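Local coordinates for protein Beta/alpha-amylase (Paenibacillus polymyxa, PDB 3VOC) that hydrolyses alpha-1,4-glucosidic linkages of starch and related polysaccharides, this chain being the beta-amylase domain that releases maltose from non-reducing chain ends, at residues 266-269 with 270-274; 110-113 with 114-118; 17-20 with 21-24; 369-372 with 373-376. All coordinates share one frame; numbering follows the deposited sequence.

Contact 1 (266-269 with 270-274)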
loop_
_atom_site.group_PDB
_atom_site.type_symbol
_atom_site.label_atom_id
_atom_site.label_comp_id
_atom_site.label_asym_id
_atom_site.label_seq_id
_atom_site.Cartn_x
_atom_site.Cartn_y
_atom_site.Cartn_z
ATOM N N LYS A 266 -5.594 10.403 -15.532
ATOM C CA LYS A 266 -5.335 10.929 -16.864
ATOM C C LYS A 266 -5.305 9.809 -17.898
ATOM O O LYS A 266 -5.875 9.942 -18.986
ATOM C CB LYS A 266 -4.025 11.710 -16.882
ATOM C CG LYS A 266 -3.686 12.325 -18.254
ATOM C CD LYS A 266 -2.326 13.014 -18.218
ATOM C CE LYS A 266 -1.201 11.995 -18.324
ATOM N NZ LYS A 266 0.118 12.624 -18.627
ATOM N N ASN A 267 -4.656 8.704 -17.543
ATOM C CA ASN A 267 -4.515 7.568 -18.442
ATOM C C ASN A 267 -5.698 6.605 -18.480
ATOM O O ASN A 267 -5.906 5.917 -19.480
ATOM C CB ASN A 267 -3.223 6.825 -18.110
ATOM C CG ASN A 267 -1.989 7.607 -18.550
ATOM O OD1 ASN A 267 -1.784 7.810 -19.735
ATOM N ND2 ASN A 267 -1.198 8.084 -17.595
ATOM N N PHE A 268 -6.465 6.541 -17.400
ATOM C CA PHE A 268 -7.478 5.487 -17.274
ATOM C C PHE A 268 -8.903 5.960 -17.455
ATOM O O PHE A 268 -9.756 5.167 -17.852
ATOM C CB PHE A 268 -7.386 4.755 -15.920
ATOM C CG PHE A 268 -6.070 4.066 -15.673
ATOM C CD1 PHE A 268 -5.284 3.593 -16.739
ATOM C CD2 PHE A 268 -5.629 3.853 -14.366
ATOM C CE1 PHE A 268 -4.059 2.951 -16.506
ATOM C CE2 PHE A 268 -4.413 3.195 -14.115
ATOM C CZ PHE A 268 -3.624 2.748 -15.178
ATOM N N ASP A 269 -9.182 7.221 -17.124
ATOM C CA ASP A 269 -10.576 7.662 -17.042
ATOM C C ASP A 269 -11.302 7.640 -18.376
ATOM O O ASP A 269 -12.494 7.371 -18.408
ATOM C CB ASP A 269 -10.713 9.041 -16.393
ATOM C CG ASP A 269 -10.531 8.991 -14.882
ATOM O OD1 ASP A 269 -10.266 7.902 -14.336
ATOM O OD2 ASP A 269 -10.609 10.051 -14.250
ATOM N N SER A 270 -10.593 7.909 -19.465
ATOM C CA SER A 270 -11.226 7.879 -20.797
ATOM C C SER A 270 -11.066 6.529 -21.519
ATOM O O SER A 270 -11.556 6.355 -22.626
ATOM C CB SER A 270 -10.712 9.033 -21.657
ATOM O OG SER A 270 -9.337 8.854 -21.926
ATOM N N VAL A 271 -10.396 5.570 -20.889
ATOM C CA VAL A 271 -10.195 4.257 -21.487
ATOM C C VAL A 271 -11.043 3.249 -20.724
ATOM O O VAL A 271 -11.853 2.526 -21.316
ATOM C CB VAL A 271 -8.695 3.862 -21.484
ATOM C CG1 VAL A 271 -8.506 2.424 -21.948
ATOM C CG2 VAL A 271 -7.879 4.849 -22.370
ATOM N N PHE A 272 -10.877 3.225 -19.404
ATOM C CA PHE A 272 -11.632 2.322 -18.544
ATOM C C PHE A 272 -12.792 3.020 -17.846
ATOM O O PHE A 272 -13.892 2.486 -17.806
ATOM C CB PHE A 272 -10.692 1.679 -17.528
ATOM C CG PHE A 272 -9.561 0.926 -18.170
ATOM C CD1 PHE A 272 -8.259 1.420 -18.111
ATOM C CD2 PHE A 272 -9.814 -0.245 -18.886
ATOM C CE1 PHE A 272 -7.209 0.726 -18.714
ATOM C CE2 PHE A 272 -8.775 -0.942 -19.503
ATOM C CZ PHE A 272 -7.473 -0.464 -19.418
ATOM N N GLY A 273 -12.540 4.203 -17.291
ATOM C CA GLY A 273 -13.581 4.950 -16.586
ATOM C C GLY A 273 -14.090 4.205 -15.361
ATOM O O GLY A 273 -15.283 4.247 -15.045
ATOM N N VAL A 274 -13.188 3.535 -14.655
ATOM C CA VAL A 274 -13.568 2.793 -13.451
ATOM C C VAL A 274 -12.975 3.470 -12.215
ATOM O O VAL A 274 -12.117 4.343 -12.346
ATOM C CB VAL A 274 -13.079 1.328 -13.520
ATOM C CG1 VAL A 274 -13.838 0.541 -14.608
ATOM C CG2 VAL A 274 -11.541 1.283 -13.723
HETATM O O HOH W 1 -8.539 9.970 -19.341
HETATM O O HOH W 2 -10.739 5.165 -14.595
HETATM O O HOH W 3 -11.812 6.997 -11.645
#
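The carbonyl oxygen of Phe268 gathers three backbone N-H groups as the chain leaves its helix. Phe272 N gives the shortest bond, 2.7 Å to Phe268 O, and Gly273 N lies 3.0 Å from Phe268 O with a nearly straight N-H...O angle of 168°. Val271 N, 3.1 Å from Phe268 O, stands well above the carbonyl plane, whereas the other two donors are only tilted from it. One acceptor thus grips three consecutive residues of a tight turn. Gly273 completes the turn with positive phi (63°), Gly273 CA lying 3.2 Å from Asp269 O.

The two phenylalanines meet beside this three-donor carbonyl in an offset edge-to-face pair, the edge of Phe272 directed at the face of Phe268 with the planes 66° apart. CD1 of Phe268 touches CD1 of Phe272 at 3.9 Å, near the plane of the Phe272 ring. Val271 CG1 covers the centre of one Phe272 face.

Waters fasten the outer side. One takes the N-H of Ser270 and donates to Lys266 O; another donates both to Asp269 OD1 and to Val274 O, 2.8 Å from each. Asp269 OD2 in turn is hydrogen-bonded to His265, one helical turn back.

Beyond this shell, Phe268 packs on Phe140 and Ala141 of helix 127-144, and Asn267 and Lys266 bind Asp134 there. Phe268 and Phe272 both rest on Ile154 of strand 153-156, where the chain turns from helix 240-268 into barrel strand 275-279.

Contact 2 (110-113 with 114-118)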
loop_
_atom_site.group_PDB
_atom_site.type_symbol
_atom_site.label_atom_id
_atom_site.label_comp_id
_atom_site.label_asym_id
_atom_site.label_seq_id
_atom_site.Cartn_x
_atom_site.Cartn_y
_atom_site.Cartn_z
ATOM N N PHE A 110 15.311 5.136 -0.188
ATOM C CA PHE A 110 15.021 5.522 1.191
ATOM C C PHE A 110 16.197 5.105 2.042
ATOM O O PHE A 110 16.816 4.083 1.783
ATOM C CB PHE A 110 13.768 4.811 1.700
ATOM C CG PHE A 110 12.512 5.131 0.918
ATOM C CD1 PHE A 110 11.693 6.197 1.291
ATOM C CD2 PHE A 110 12.128 4.335 -0.167
ATOM C CE1 PHE A 110 10.521 6.485 0.576
ATOM C CE2 PHE A 110 10.957 4.606 -0.888
ATOM C CZ PHE A 110 10.145 5.680 -0.508
ATOM N N LYS A 111 16.517 5.896 3.058
ATOM C CA LYS A 111 17.541 5.508 4.001
ATOM C C LYS A 111 16.979 5.681 5.407
ATOM O O LYS A 111 16.300 6.665 5.693
ATOM C CB LYS A 111 18.791 6.361 3.761
ATOM C CG LYS A 111 20.029 5.946 4.512
ATOM C CD LYS A 111 21.309 6.520 3.866
ATOM C CE LYS A 111 21.696 5.785 2.585
ATOM N NZ LYS A 111 23.108 6.054 2.165
ATOM N N ASP A 112 17.244 4.711 6.269
ATOM C CA ASP A 112 16.708 4.736 7.618
ATOM C C ASP A 112 17.604 5.431 8.643
ATOM O O ASP A 112 18.650 5.959 8.295
ATOM C CB ASP A 112 16.270 3.330 8.073
ATOM C CG ASP A 112 17.426 2.414 8.485
ATOM O OD1 ASP A 112 18.590 2.842 8.619
ATOM O OD2 ASP A 112 17.134 1.227 8.714
ATOM N N GLU A 113 17.155 5.433 9.904
ATOM C CA GLU A 113 17.856 6.082 11.013
ATOM C C GLU A 113 19.298 5.608 11.193
ATOM O O GLU A 113 20.125 6.357 11.711
ATOM C CB GLU A 113 17.083 5.868 12.321
ATOM C CG GLU A 113 15.664 6.458 12.306
ATOM C CD GLU A 113 14.892 6.123 13.561
ATOM O OE1 GLU A 113 15.521 5.860 14.619
ATOM O OE2 GLU A 113 13.659 6.139 13.497
ATOM N N SER A 114 19.595 4.385 10.752
ATOM C CA SER A 114 20.937 3.796 10.891
ATOM C C SER A 114 21.752 3.773 9.589
ATOM O O SER A 114 22.834 3.173 9.536
ATOM C CB SER A 114 20.826 2.371 11.456
ATOM O OG SER A 114 20.041 2.355 12.641
ATOM N N GLY A 115 21.228 4.402 8.537
ATOM C CA GLY A 115 21.922 4.456 7.257
ATOM C C GLY A 115 21.598 3.309 6.298
ATOM O O GLY A 115 22.181 3.228 5.219
ATOM N N TYR A 116 20.664 2.431 6.663
ATOM C CA TYR A 116 20.299 1.335 5.763
ATOM C C TYR A 116 19.470 1.821 4.571
ATOM O O TYR A 116 18.432 2.464 4.757
ATOM C CB TYR A 116 19.568 0.207 6.504
ATOM C CG TYR A 116 19.294 -0.986 5.609
ATOM C CD1 TYR A 116 20.220 -2.026 5.491
ATOM C CD2 TYR A 116 18.117 -1.056 4.858
ATOM C CE1 TYR A 116 19.969 -3.120 4.652
ATOM C CE2 TYR A 116 17.856 -2.125 4.027
ATOM C CZ TYR A 116 18.785 -3.155 3.925
ATOM O OH TYR A 116 18.512 -4.199 3.082
ATOM N N ALA A 117 19.929 1.492 3.357
ATOM C CA ALA A 117 19.275 1.941 2.119
ATOM C C ALA A 117 18.250 0.908 1.651
ATOM O O ALA A 117 18.559 -0.293 1.568
ATOM C CB ALA A 117 20.304 2.201 1.020
ATOM N N ASN A 118 17.048 1.371 1.341
ATOM C CA ASN A 118 15.946 0.490 0.931
ATOM C C ASN A 118 15.473 0.894 -0.468
ATOM O O ASN A 118 15.354 2.081 -0.764
ATOM C CB ASN A 118 14.828 0.522 2.000
ATOM C CG ASN A 118 13.568 -0.271 1.598
ATOM O OD1 ASN A 118 12.902 0.067 0.621
ATOM N ND2 ASN A 118 13.215 -1.293 2.392
#
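Asp112 reaches across to Ser114 and Tyr116 and ties the bend of the hairpin from within. Asp112 CB lies 4.1 Å from Tyr116 O. With chi1 at 77°, CG is held between the backbone N and the carbonyl carbon, which directs the carboxylate over the turn, Asp112 CG itself being 3.7 Å from Tyr116 CB. Asp112 OD1 accepts two backbone N-H groups, from Ser114 N at 2.8 Å and Tyr116 N at 2.9 Å. They arrive from opposite faces of the carboxylate plane, so this oxygen is clasped on both sides. Asp112 OD2 meets carbon instead, 3.4 Å from Tyr116 CB, with the carboxylate plane turned 46° from the phenol ring.

The main chain closes the same loop: Gly115 N donates to Asp112 O, and Asp112 N to Tyr116 O. Farther along, Phe110 and Asn118 form a hydrogen-bonded antiparallel pair through both of their N-H groups. On the face that carries Lys111 and Ala117, opposite Phe110 and Asn118, Lys111 CG lies 3.5 Å from Gly115 O and Lys111 CE is near Ala117 CB.

The carboxylate of Glu113 makes a salt bridge with Arg180 and accepts from Phe183 N. The type I turn from Asp112 to Gly115, with Gly115 at positive phi and an aspartate accepting turn N-H groups in the manner of an Asx turn, marks a 3:5 beta hairpin with a G1 beta bulge, joining strands 110-111 and 117-118.

Contact 3 (17-20 with 21-24)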
loop_
_atom_site.group_PDB
_atom_site.type_symbol
_atom_site.label_atom_id
_atom_site.label_comp_id
_atom_site.label_asym_id
_atom_site.label_seq_id
_atom_site.Cartn_x
_atom_site.Cartn_y
_atom_site.Cartn_z
ATOM N N ILE A 17 2.805 -17.711 -12.701
ATOM C CA ILE A 17 2.069 -18.892 -13.112
ATOM C C ILE A 17 2.911 -19.677 -14.111
ATOM O O ILE A 17 3.244 -19.164 -15.171
ATOM C CB ILE A 17 0.719 -18.551 -13.801
ATOM C CG1 ILE A 17 -0.129 -17.587 -12.947
ATOM C CG2 ILE A 17 -0.037 -19.847 -14.161
ATOM C CD1 ILE A 17 -0.585 -18.160 -11.647
ATOM N N ASN A 18 3.241 -20.913 -13.765
ATOM C CA ASN A 18 3.951 -21.792 -14.686
ATOM C C ASN A 18 3.145 -23.039 -15.068
ATOM O O ASN A 18 3.583 -23.834 -15.890
ATOM C CB ASN A 18 5.327 -22.181 -14.116
ATOM C CG ASN A 18 5.222 -23.100 -12.904
ATOM O OD1 ASN A 18 4.226 -23.075 -12.163
ATOM N ND2 ASN A 18 6.246 -23.929 -12.699
ATOM N N ASP A 19 1.977 -23.213 -14.461
ATOM C CA ASP A 19 1.067 -24.289 -14.821
ATOM C C ASP A 19 -0.304 -23.666 -15.043
ATOM O O ASP A 19 -1.076 -23.489 -14.096
ATOM C CB ASP A 19 1.031 -25.327 -13.699
ATOM C CG ASP A 19 0.110 -26.507 -13.997
ATOM O OD1 ASP A 19 -0.696 -26.452 -14.951
ATOM O OD2 ASP A 19 0.182 -27.488 -13.234
ATOM N N TRP A 20 -0.606 -23.337 -16.299
ATOM C CA TRP A 20 -1.847 -22.635 -16.612
ATOM C C TRP A 20 -3.103 -23.478 -16.413
ATOM O O TRP A 20 -4.164 -22.954 -16.061
ATOM C CB TRP A 20 -1.799 -22.063 -18.030
ATOM C CG TRP A 20 -0.857 -20.913 -18.099
ATOM C CD1 TRP A 20 0.432 -20.929 -18.559
ATOM C CD2 TRP A 20 -1.110 -19.585 -17.640
ATOM N NE1 TRP A 20 0.987 -19.674 -18.438
ATOM C CE2 TRP A 20 0.066 -18.832 -17.869
ATOM C CE3 TRP A 20 -2.224 -18.949 -17.059
ATOM C CZ2 TRP A 20 0.165 -17.471 -17.536
ATOM C CZ3 TRP A 20 -2.129 -17.598 -16.721
ATOM C CH2 TRP A 20 -0.934 -16.870 -16.966
ATOM N N GLY A 21 -2.987 -24.781 -16.661
ATOM C CA GLY A 21 -4.109 -25.688 -16.455
ATOM C C GLY A 21 -4.537 -25.704 -15.005
ATOM O O GLY A 21 -5.734 -25.698 -14.705
ATOM N N SER A 22 -3.559 -25.721 -14.104
ATOM C CA SER A 22 -3.826 -25.683 -12.652
ATOM C C SER A 22 -4.528 -24.391 -12.232
ATOM O O SER A 22 -5.538 -24.410 -11.517
ATOM C CB SER A 22 -2.515 -25.828 -11.875
ATOM O OG SER A 22 -2.685 -25.531 -10.498
ATOM N N PHE A 23 -3.986 -23.270 -12.681
ATOM C CA PHE A 23 -4.547 -21.965 -12.354
ATOM C C PHE A 23 -5.968 -21.851 -12.892
ATOM O O PHE A 23 -6.853 -21.347 -12.196
ATOM C CB PHE A 23 -3.644 -20.862 -12.923
ATOM C CG PHE A 23 -4.085 -19.477 -12.591
ATOM C CD1 PHE A 23 -4.440 -19.129 -11.286
ATOM C CD2 PHE A 23 -4.132 -18.498 -13.588
ATOM C CE1 PHE A 23 -4.838 -17.827 -10.975
ATOM C CE2 PHE A 23 -4.530 -17.178 -13.284
ATOM C CZ PHE A 23 -4.878 -16.851 -11.979
ATOM N N LYS A 24 -6.199 -22.349 -14.113
ATOM C CA LYS A 24 -7.552 -22.354 -14.686
ATOM C C LYS A 24 -8.566 -23.167 -13.853
ATOM O O LYS A 24 -9.711 -22.753 -13.706
ATOM C CB LYS A 24 -7.538 -22.836 -16.142
ATOM C CG LYS A 24 -6.927 -21.835 -17.119
ATOM C CD LYS A 24 -6.982 -22.356 -18.534
ATOM C CE LYS A 24 -6.345 -21.361 -19.507
ATOM N NZ LYS A 24 -6.829 -21.556 -20.910
HETATM O O HOH W 4 -0.855 -26.391 -17.779
#
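With CG anti to the backbone N (chi1 -179°), Asp19 swings its carboxylate over the first turn of the helix, and Phe23, with its CG likewise anti, turns its ring back toward Ile17. The first torsion brings Asp19 OD1 to 3.1 Å from Ser22 N, a hydrogen bond with an N-H...O angle of 163°. The donor approaches from above the carboxylate plane. A water continues the cap, donating to Asp19 OD1 and accepting from Gly21 N. Asp19 OD2 lies 3.4 Å from Ser22 CB, while the hydroxyl of Ser22 bonds to Asn395 O. The first N-H groups of a helix lack carbonyl partners within it; here Ser22 N is bonded directly to the acidic side chain, and a water links Gly21 N to it. The carboxylate charge would also be favourable to the helix dipole.

On the inner side Ile17, two residues before the cap, serves two rings. Ile17 CD1 stands over one face of Phe23, 4.0 Å from the ring centroid and 14° off the normal, a CH-pi contact. CG2 lies over the centre of the Trp20 indole. Trp20 and Phe23 run side by side, pointing the same way, with CZ3 of Trp20 3.8 Å from CD2 of Phe23.

Tyr63 of helix 58-69 meets Phe23 edge-to-face and also touches Trp20, and Lys24 reaches Glu69 of that helix. An N-capping aspartate followed by the first i to i+4 bonds, Phe23 N to Asp19 O and Lys24 N to Trp20 O, is the typical start of an alpha helix, here helix 20-32, which follows the first barrel strand.

Contact 4 (369-372 with 373-376)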
loop_
_atom_site.group_PDB
_atom_site.type_symbol
_atom_site.label_atom_id
_atom_site.label_comp_id
_atom_site.label_asym_id
_atom_site.label_seq_id
_atom_site.Cartn_x
_atom_site.Cartn_y
_atom_site.Cartn_z
ATOM N N PHE A 369 -13.120 -15.053 9.251
ATOM C CA PHE A 369 -14.214 -14.679 8.366
ATOM C C PHE A 369 -15.317 -13.905 9.098
ATOM O O PHE A 369 -15.918 -12.998 8.533
ATOM C CB PHE A 369 -14.777 -15.907 7.613
ATOM C CG PHE A 369 -13.789 -16.542 6.645
ATOM C CD1 PHE A 369 -12.941 -15.753 5.876
ATOM C CD2 PHE A 369 -13.723 -17.925 6.494
ATOM C CE1 PHE A 369 -12.025 -16.332 4.984
ATOM C CE2 PHE A 369 -12.813 -18.504 5.599
ATOM C CZ PHE A 369 -11.965 -17.709 4.852
ATOM N N GLN A 370 -15.567 -14.266 10.355
ATOM C CA GLN A 370 -16.587 -13.593 11.171
ATOM C C GLN A 370 -16.121 -12.186 11.529
ATOM O O GLN A 370 -16.919 -11.248 11.553
ATOM C CB GLN A 370 -16.883 -14.385 12.457
ATOM C CG GLN A 370 -16.962 -15.894 12.262
ATOM C CD GLN A 370 -17.025 -16.696 13.572
ATOM O OE1 GLN A 370 -17.197 -16.139 14.658
ATOM N NE2 GLN A 370 -16.884 -18.020 13.460
ATOM N N LYS A 371 -14.827 -12.031 11.815
ATOM C CA LYS A 371 -14.281 -10.693 12.025
ATOM C C LYS A 371 -14.380 -9.827 10.773
ATOM O O LYS A 371 -14.776 -8.669 10.858
ATOM C CB LYS A 371 -12.847 -10.726 12.560
ATOM C CG LYS A 371 -12.752 -10.267 14.019
ATOM C CD LYS A 371 -12.942 -8.746 14.120
ATOM C CE LYS A 371 -12.715 -8.233 15.528
ATOM N NZ LYS A 371 -13.827 -8.593 16.473
ATOM N N ILE A 372 -14.048 -10.401 9.614
ATOM C CA ILE A 372 -14.159 -9.669 8.355
ATOM C C ILE A 372 -15.613 -9.274 8.138
ATOM O O ILE A 372 -15.902 -8.136 7.771
ATOM C CB ILE A 372 -13.630 -10.476 7.128
ATOM C CG1 ILE A 372 -12.110 -10.694 7.250
ATOM C CG2 ILE A 372 -13.924 -9.717 5.821
ATOM C CD1 ILE A 372 -11.604 -11.895 6.469
ATOM N N GLU A 373 -16.521 -10.224 8.365
ATOM C CA GLU A 373 -17.950 -9.970 8.217
ATOM C C GLU A 373 -18.404 -8.781 9.064
ATOM O O GLU A 373 -19.149 -7.932 8.584
ATOM C CB GLU A 373 -18.787 -11.196 8.596
ATOM C CG GLU A 373 -20.277 -10.997 8.286
ATOM C CD GLU A 373 -21.157 -12.032 8.955
ATOM O OE1 GLU A 373 -20.890 -12.373 10.125
ATOM O OE2 GLU A 373 -22.124 -12.491 8.311
ATOM N N GLU A 374 -17.959 -8.736 10.316
ATOM C CA GLU A 374 -18.287 -7.616 11.215
ATOM C C GLU A 374 -17.845 -6.274 10.617
ATOM O O GLU A 374 -18.618 -5.312 10.587
ATOM C CB GLU A 374 -17.679 -7.854 12.613
ATOM C CG GLU A 374 -17.655 -6.625 13.537
ATOM C CD GLU A 374 -16.467 -6.622 14.512
ATOM O OE1 GLU A 374 -16.025 -5.534 14.946
ATOM O OE2 GLU A 374 -15.979 -7.714 14.859
ATOM N N LYS A 375 -16.610 -6.220 10.117
ATOM C CA LYS A 375 -16.071 -4.982 9.587
ATOM C C LYS A 375 -16.792 -4.510 8.335
ATOM O O LYS A 375 -17.231 -3.349 8.267
ATOM C CB LYS A 375 -14.545 -5.089 9.344
ATOM C CG LYS A 375 -13.725 -5.402 10.640
ATOM C CD LYS A 375 -14.130 -4.491 11.802
ATOM C CE LYS A 375 -13.172 -4.652 13.014
ATOM N NZ LYS A 375 -13.703 -3.988 14.268
ATOM N N ILE A 376 -16.944 -5.402 7.356
ATOM C CA ILE A 376 -17.567 -4.995 6.082
ATOM C C ILE A 376 -19.021 -4.530 6.258
ATOM O O ILE A 376 -19.465 -3.650 5.533
ATOM C CB ILE A 376 -17.406 -6.068 4.941
ATOM C CG1 ILE A 376 -18.070 -7.401 5.310
ATOM C CG2 ILE A 376 -15.914 -6.276 4.623
ATOM C CD1 ILE A 376 -17.952 -8.484 4.217
HETATM O O HOH W 5 -19.567 -11.523 12.187
HETATM O O HOH W 6 -16.691 -10.877 15.014
HETATM O O HOH W 7 -15.454 -5.894 17.565
#
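Two lysines share one carboxylate: Lys371 and Lys375 take different oxygens of Glu374, with Lys371 NZ and Lys375 NZ 5.1 Å apart. Lys371 NZ meets the syn lone pair of Glu374 OE2, 2.8 Å away, whereas Lys375 NZ meets Glu374 OE1 at 2.9 Å from above the carboxylate plane. To get there the Lys371 chain adopts an unusual chi1 of -110° and bends again at chi2 and chi4, lying alongside Glu374 so that Lys371 CD also lies 3.3 Å from Glu374 OE2. The carboxylate thus binds both ammonium groups, one through each oxygen.

Further charges surround the network. Glu374 OE1 also pairs with Lys378, and Lys375 NZ with Asp343 of helix 338-352. A water donates to both Gln370 O and Glu373 OE1, so Gln370 O, which already accepts from Glu374 N, gains a second donor; the other Glu373 oxygen, OE2, binds Lys413.

On the buried side Ile372 CG2 approaches Ile376 CG2 at 4.2 Å, and CG1 of Ile376 touches Ile372 O. The bond from Ile376 N to that oxygen is nearly straight, 176° at the hydrogen. Ile372 packs on Phe384 of strand 383-386 and Ile410 of helix 403-411.

Regular i to i+4 backbone bonds, with a salt-bridge network reaching helix 338-352 on one side and Ile372 facing the barrel strand and helix 403-411 on another, are typical of a barrel helix; helix 367-378 forms the beta-alpha-beta crossover between strands 356-359 and 383-386.

In the fold
Along the chain the four contacts follow in series, 3, 2, 1, 4; none nests in or crosses another. Each is local, and contact 4 closes no loop because it lies within one helix, the one joining the last two strands. Contact 3 starts helix 20-32 after the first strand of the eight-stranded parallel barrel. Contact 2 closes the small hairpin in the long excursion between strands 73-79 and 153-156. Contact 1 covers the exit from helix 240-268 and leads into the fifth strand, 275-279. Contact 2 lies across the chain's centre from both contact 1 and contact 4, with centres 37 Å apart in each case. Nowhere do the four touch; contacts 3 and 4 come nearest, about 17 Å between closest atoms.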